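Local atomic coordinates of FAD-binding PCMH-type domain-containing protein (Gibberella zeae, PDB entry 6YJO), a protein that probably acts as an oxidoreductase, binding flavin-adenine dinucleotide through two covalent links, as a member of the oxygen-dependent FAD-linked oxidoreductase family. Residues Gln276-Met279 / Gly280-Gly283; Pro303-Asp307 / Leu308-Ile312. All blocks are in the same frame, centred on the assembly; numbering follows the deposited sequence.

Interaction 1 of 2, residues Gln276-Met279 / Gly280-Gly283; sequences QIYM and GPSG
The ring of Tyr278 leans forward along its own chain and settles beside Gly280, two residues on. With CG anti to the backbone N (chi1 163°), CB starts the ring off beside the carbonyl carbon, in the direction in which the chain runs. Tyr278 CD1, the first ring atom to come near the turn, faces Gly280 N. Tyr278 CE1 comes closer, 3.5 Å from Gly280 N, and also lies near Gly283 O. The ring stands obliquely to both backbone atoms. Farther out, Tyr278 CZ lies 3.9 Å from Gly280 CA, and Tyr278 OH ends 3.7 Å from Gly280 CA. The two backbone atoms beside CE1 are themselves joined: Gly280 N donates to Gly283 O at 3.0 Å, closing the beta-hairpin between strands 273-280 and 283-290 across Pro281 and Ser282. These strands belong to the seven-stranded antiparallel sheet that, as in related flavoenzymes, probably forms the substrate domain; the Tyr278 side chain is about 12 Å from the bound FAD. A water accepts from Ser282 N at 3.0 Å and reaches Tyr278 OH in a weak bond of 3.4 Å, a loose bridge at most between phenol and turn. Met279 heads away from the turn, its chain bent at its last torsion (chi3 61°), and packs on Phe363 and Leu367 of helix 357-371.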
ATOM      1  N   GLN A 276      -2.072  -3.863 -15.404  1.00 45.53           N
ATOM      2  CA  GLN A 276      -2.839  -4.727 -14.515  1.00 45.42           C
ATOM      3  C   GLN A 276      -4.057  -5.214 -15.294  1.00 47.48           C
ATOM      4  O   GLN A 276      -4.364  -4.705 -16.376  1.00 48.23           O
ATOM      5  CB  GLN A 276      -3.243  -3.994 -13.228  1.00 45.36           C
ATOM      6  CG  GLN A 276      -4.528  -3.179 -13.325  1.00 46.54           C
ATOM      7  CD  GLN A 276      -4.854  -2.397 -12.060  1.00 46.00           C
ATOM      8  OE1 GLN A 276      -5.794  -1.603 -12.040  1.00 46.51           O
ATOM      9  NE2 GLN A 276      -4.090  -2.623 -10.996  1.00 46.25           N
ATOM     10  N   ILE A 277      -4.742  -6.222 -14.751  1.00 46.41           N
ATOM     11  CA  ILE A 277      -6.007  -6.689 -15.315  1.00 47.31           C
ATOM     12  C   ILE A 277      -7.062  -6.704 -14.220  1.00 44.36           C
ATOM     13  O   ILE A 277      -6.949  -7.466 -13.255  1.00 42.49           O
ATOM     14  CB  ILE A 277      -5.892  -8.079 -15.968  1.00 48.22           C
ATOM     15  CG1 ILE A 277      -7.267  -8.498 -16.510  1.00 49.61           C
ATOM     16  CG2 ILE A 277      -5.366  -9.116 -14.982  1.00 46.10           C
ATOM     17  CD1 ILE A 277      -7.258  -9.768 -17.318  1.00 50.48           C
ATOM     18  N   TYR A 278      -8.088  -5.874 -14.384  1.00 44.98           N
ATOM     19  CA  TYR A 278      -9.291  -5.964 -13.570  1.00 45.97           C
ATOM     20  C   TYR A 278     -10.127  -7.149 -14.034  1.00 47.19           C
ATOM     21  O   TYR A 278     -10.442  -7.266 -15.224  1.00 47.33           O
ATOM     22  CB  TYR A 278     -10.091  -4.661 -13.689  1.00 48.03           C
ATOM     23  CG  TYR A 278     -11.537  -4.751 -13.243  1.00 50.62           C
ATOM     24  CD1 TYR A 278     -12.511  -5.302 -14.071  1.00 53.04           C
ATOM     25  CD2 TYR A 278     -11.935  -4.257 -12.009  1.00 51.24           C
ATOM     26  CE1 TYR A 278     -13.828  -5.383 -13.671  1.00 53.91           C
ATOM     27  CE2 TYR A 278     -13.253  -4.329 -11.604  1.00 52.90           C
ATOM     28  CZ  TYR A 278     -14.196  -4.894 -12.439  1.00 54.42           C
ATOM     29  OH  TYR A 278     -15.511  -4.970 -12.038  1.00 56.59           O
ATOM     30  N   MET A 279     -10.478  -8.034 -13.105  1.00 47.27           N
ATOM     31  CA  MET A 279     -11.435  -9.103 -13.369  1.00 46.19           C
ATOM     32  C   MET A 279     -12.618  -8.927 -12.432  1.00 44.09           C
ATOM     33  O   MET A 279     -12.448  -8.908 -11.208  1.00 42.25           O
ATOM     34  CB  MET A 279     -10.809 -10.481 -13.178  1.00 46.61           C
ATOM     35  CG  MET A 279      -9.479 -10.669 -13.873  1.00 47.64           C
ATOM     36  SD  MET A 279      -8.877 -12.368 -13.781  1.00 50.83           S
ATOM     37  CE  MET A 279     -10.179 -13.258 -14.631  1.00 51.02           C
ATOM     38  N   GLY A 280     -13.810  -8.801 -13.009  1.00 44.13           N
ATOM     39  CA  GLY A 280     -15.022  -8.667 -12.241  1.00 44.81           C
ATOM     40  C   GLY A 280     -16.034  -9.733 -12.602  1.00 47.02           C
ATOM     41  O   GLY A 280     -15.775 -10.620 -13.421  1.00 46.51           O
ATOM     42  N   PRO A 281     -17.219  -9.663 -11.992  1.00 49.82           N
ATOM     43  CA  PRO A 281     -18.216 -10.724 -12.203  1.00 51.66           C
ATOM     44  C   PRO A 281     -18.784 -10.780 -13.611  1.00 52.69           C
ATOM     45  O   PRO A 281     -19.343 -11.819 -13.984  1.00 53.27           O
ATOM     46  CB  PRO A 281     -19.308 -10.386 -11.180  1.00 53.48           C
ATOM     47  CG  PRO A 281     -19.148  -8.913 -10.928  1.00 53.22           C
ATOM     48  CD  PRO A 281     -17.673  -8.660 -11.014  1.00 51.31           C
ATOM     49  N   SER A 282     -18.663  -9.716 -14.407  1.00 52.56           N
ATOM     50  CA  SER A 282     -19.286  -9.664 -15.724  1.00 54.03           C
ATOM     51  C   SER A 282     -18.309  -9.398 -16.862  1.00 55.62           C
ATOM     52  O   SER A 282     -18.744  -9.284 -18.013  1.00 56.19           O
ATOM     53  CB  SER A 282     -20.389  -8.597 -15.739  1.00 54.75           C
ATOM     54  OG  SER A 282     -20.166  -7.623 -14.734  1.00 56.33           O
ATOM     55  N   GLY A 283     -17.014  -9.305 -16.588  1.00 56.78           N
ATOM     56  CA  GLY A 283     -16.054  -9.079 -17.648  1.00 57.04           C
ATOM     57  C   GLY A 283     -14.713  -8.667 -17.083  1.00 55.21           C
ATOM     58  O   GLY A 283     -14.531  -8.536 -15.868  1.00 52.84           O
TER
HETATM   59  O   HOH W   1     -17.335  -7.121 -13.864  1.00 33.53           O

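Interaction 2 of 2, residues Pro303-Asp307 / Leu308-Ile312; sequences PLLGD and LGAQI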
ATOM      1  N   PRO A 303       2.667  -8.422 -29.071  1.00 71.64           N
ATOM      2  CA  PRO A 303       2.748  -9.861 -28.763  1.00 72.69           C
ATOM      3  C   PRO A 303       1.636 -10.337 -27.844  1.00 70.88           C
ATOM      4  O   PRO A 303       1.121 -11.447 -28.033  1.00 72.19           O
ATOM      5  CB  PRO A 303       4.133 -10.008 -28.111  1.00 71.57           C
ATOM      6  CG  PRO A 303       4.875  -8.740 -28.438  1.00 72.26           C
ATOM      7  CD  PRO A 303       3.821  -7.683 -28.530  1.00 71.37           C
ATOM      8  N   LEU A 304       1.245  -9.532 -26.853  1.00 67.52           N
ATOM      9  CA  LEU A 304       0.168  -9.939 -25.955  1.00 65.84           C
ATOM     10  C   LEU A 304      -1.183  -9.892 -26.659  1.00 65.46           C
ATOM     11  O   LEU A 304      -1.978 -10.834 -26.560  1.00 64.78           O
ATOM     12  CB  LEU A 304       0.159  -9.051 -24.708  1.00 65.02           C
ATOM     13  CG  LEU A 304      -1.048  -9.184 -23.773  1.00 63.28           C
ATOM     14  CD1 LEU A 304      -1.229 -10.619 -23.298  1.00 62.79           C
ATOM     15  CD2 LEU A 304      -0.894  -8.244 -22.589  1.00 61.14           C
ATOM     16  N   LEU A 305      -1.464  -8.799 -27.376  1.00 66.27           N
ATOM     17  CA  LEU A 305      -2.731  -8.704 -28.094  1.00 67.10           C
ATOM     18  C   LEU A 305      -2.875  -9.824 -29.116  1.00 70.11           C
ATOM     19  O   LEU A 305      -3.996 -10.253 -29.413  1.00 68.98           O
ATOM     20  CB  LEU A 305      -2.856  -7.344 -28.783  1.00 67.33           C
ATOM     21  CG  LEU A 305      -2.999  -6.099 -27.898  1.00 65.50           C
ATOM     22  CD1 LEU A 305      -3.316  -4.890 -28.770  1.00 65.62           C
ATOM     23  CD2 LEU A 305      -4.062  -6.271 -26.816  1.00 63.01           C
ATOM     24  N   GLY A 306      -1.759 -10.305 -29.666  1.00 73.46           N
ATOM     25  CA  GLY A 306      -1.823 -11.447 -30.565  1.00 75.42           C
ATOM     26  C   GLY A 306      -2.318 -12.699 -29.868  1.00 75.45           C
ATOM     27  O   GLY A 306      -3.219 -13.384 -30.360  1.00 76.00           O
ATOM     28  N   ASP A 307      -1.731 -13.017 -28.710  1.00 74.32           N
ATOM     29  CA  ASP A 307      -2.202 -14.162 -27.937  1.00 74.35           C
ATOM     30  C   ASP A 307      -3.656 -13.980 -27.523  1.00 71.08           C
ATOM     31  O   ASP A 307      -4.436 -14.939 -27.522  1.00 71.40           O
ATOM     32  CB  ASP A 307      -1.320 -14.364 -26.705  1.00 75.42           C
ATOM     33  CG  ASP A 307       0.139 -14.578 -27.060  1.00 79.66           C
ATOM     34  OD1 ASP A 307       0.416 -15.012 -28.196  1.00 83.25           O
ATOM     35  OD2 ASP A 307       1.011 -14.317 -26.201  1.00 79.00           O
ATOM     36  N   LEU A 308      -4.042 -12.749 -27.177  1.00 69.15           N
ATOM     37  CA  LEU A 308      -5.391 -12.497 -26.685  1.00 68.24           C
ATOM     38  C   LEU A 308      -6.419 -12.452 -27.806  1.00 73.87           C
ATOM     39  O   LEU A 308      -7.578 -12.824 -27.587  1.00 74.68           O
ATOM     40  CB  LEU A 308      -5.434 -11.177 -25.912  1.00 65.23           C
ATOM     41  CG  LEU A 308      -4.744 -11.129 -24.548  1.00 63.88           C
ATOM     42  CD1 LEU A 308      -4.946  -9.757 -23.918  1.00 61.54           C
ATOM     43  CD2 LEU A 308      -5.271 -12.227 -23.638  1.00 62.29           C
ATOM     44  N   GLY A 309      -6.026 -12.013 -28.997  1.00 76.10           N
ATOM     45  CA  GLY A 309      -6.999 -11.749 -30.042  1.00 75.49           C
ATOM     46  C   GLY A 309      -7.812 -10.506 -29.756  1.00 71.88           C
ATOM     47  O   GLY A 309      -9.004 -10.460 -30.082  1.00 71.87           O
ATOM     48  N   ALA A 310      -7.191  -9.494 -29.152  1.00 68.88           N
ATOM     49  CA  ALA A 310      -7.884  -8.312 -28.668  1.00 67.71           C
ATOM     50  C   ALA A 310      -7.184  -7.063 -29.185  1.00 68.73           C
ATOM     51  O   ALA A 310      -6.096  -7.122 -29.765  1.00 72.23           O
ATOM     52  CB  ALA A 310      -7.949  -8.299 -27.132  1.00 66.55           C
ATOM     53  N   GLN A 311      -7.830  -5.922 -28.964  1.00 66.33           N
ATOM     54  CA  GLN A 311      -7.356  -4.639 -29.457  1.00 66.14           C
ATOM     55  C   GLN A 311      -7.593  -3.578 -28.396  1.00 60.56           C
ATOM     56  O   GLN A 311      -8.474  -3.716 -27.544  1.00 56.91           O
ATOM     57  CB  GLN A 311      -8.069  -4.250 -30.761  1.00 69.53           C
ATOM     58  CG  GLN A 311      -9.525  -4.687 -30.805  1.00 71.34           C
ATOM     59  CD  GLN A 311     -10.383  -3.781 -31.662  1.00 75.95           C
ATOM     60  OE1 GLN A 311     -10.422  -2.568 -31.454  1.00 77.64           O
ATOM     61  NE2 GLN A 311     -11.082  -4.366 -32.630  1.00 77.76           N
ATOM     62  N   ILE A 312      -6.792  -2.511 -28.451  1.00 61.12           N
ATOM     63  CA  ILE A 312      -6.989  -1.396 -27.536  1.00 60.78           C
ATOM     64  C   ILE A 312      -8.408  -0.866 -27.678  1.00 63.21           C
ATOM     65  O   ILE A 312      -8.918  -0.672 -28.790  1.00 66.01           O
ATOM     66  CB  ILE A 312      -5.946  -0.296 -27.799  1.00 61.20           C
ATOM     67  CG1 ILE A 312      -4.690  -0.559 -26.966  1.00 60.77           C
ATOM     68  CG2 ILE A 312      -6.516   1.087 -27.480  1.00 60.53           C
ATOM     69  CD1 ILE A 312      -3.519   0.333 -27.304  1.00 63.08           C
TER
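Leu304 and Leu308, one helical turn apart, cross obliquely, with Leu304 CD1 3.8 Å from Leu308 CG. Their first torsions differ: Leu304 holds CG anti to its backbone N (chi1 170°), whereas Leu308 has it anti to the carbonyl carbon (chi1 -71°), and CG and CD1 of Leu304 both meet Leu308 CD1 on the same side of the helix. Leu304 also packs on Met262 and Phe265 of helix 252-268. Leu305 points another way, with its chain alongside the carbonyl of Ala310: Leu305 CB lies 3.4 Å from Ala310 O, and Leu305 CD2 comes within 4.4 Å of Ala310 CB. Ala310 in turn rests on Ile246 and Leu248 of strand 242-248. The helical bond from Leu308 N to Leu304 O is 2.9 Å long, and Leu305 O takes two donors, Gly309 N at 2.7 Å, tilted from the carbonyl plane, and Ala310 N at 3.3 Å, in that plane on a lone pair. A weak 5→2 bond of 3.4 Å joins Gly309 N to Gly306 O. With Gly309 at positive phi (72°), the 6→1 bond from Ala310 N to Leu305 O and the apolar Leu305-Ala310 pair that flanks it, this is the Schellman motif that ends helix 294-308 and turns the chain toward strand 314-315.

In the fold
Both contacts are local, a hairpin turn and a helix end, in the part of the chain built on the seven-stranded antiparallel sheet, and they follow in series, with centres about 16 Å apart and nearest atoms about 7 Å apart. Interaction 1 is partly buried and joins two adjacent strands of that sheet, whereas interaction 2 lies at the surface, where a helix gives way to the loop before edge strand 314-315. Their chemistry follows this difference: the hairpin has one main-chain bond with an aromatic ring and a water beside it, the helix end several main-chain bonds flanked by aliphatic side chains. Strands 283-290 and 242-248, neighbours in the sheet, connect the two places.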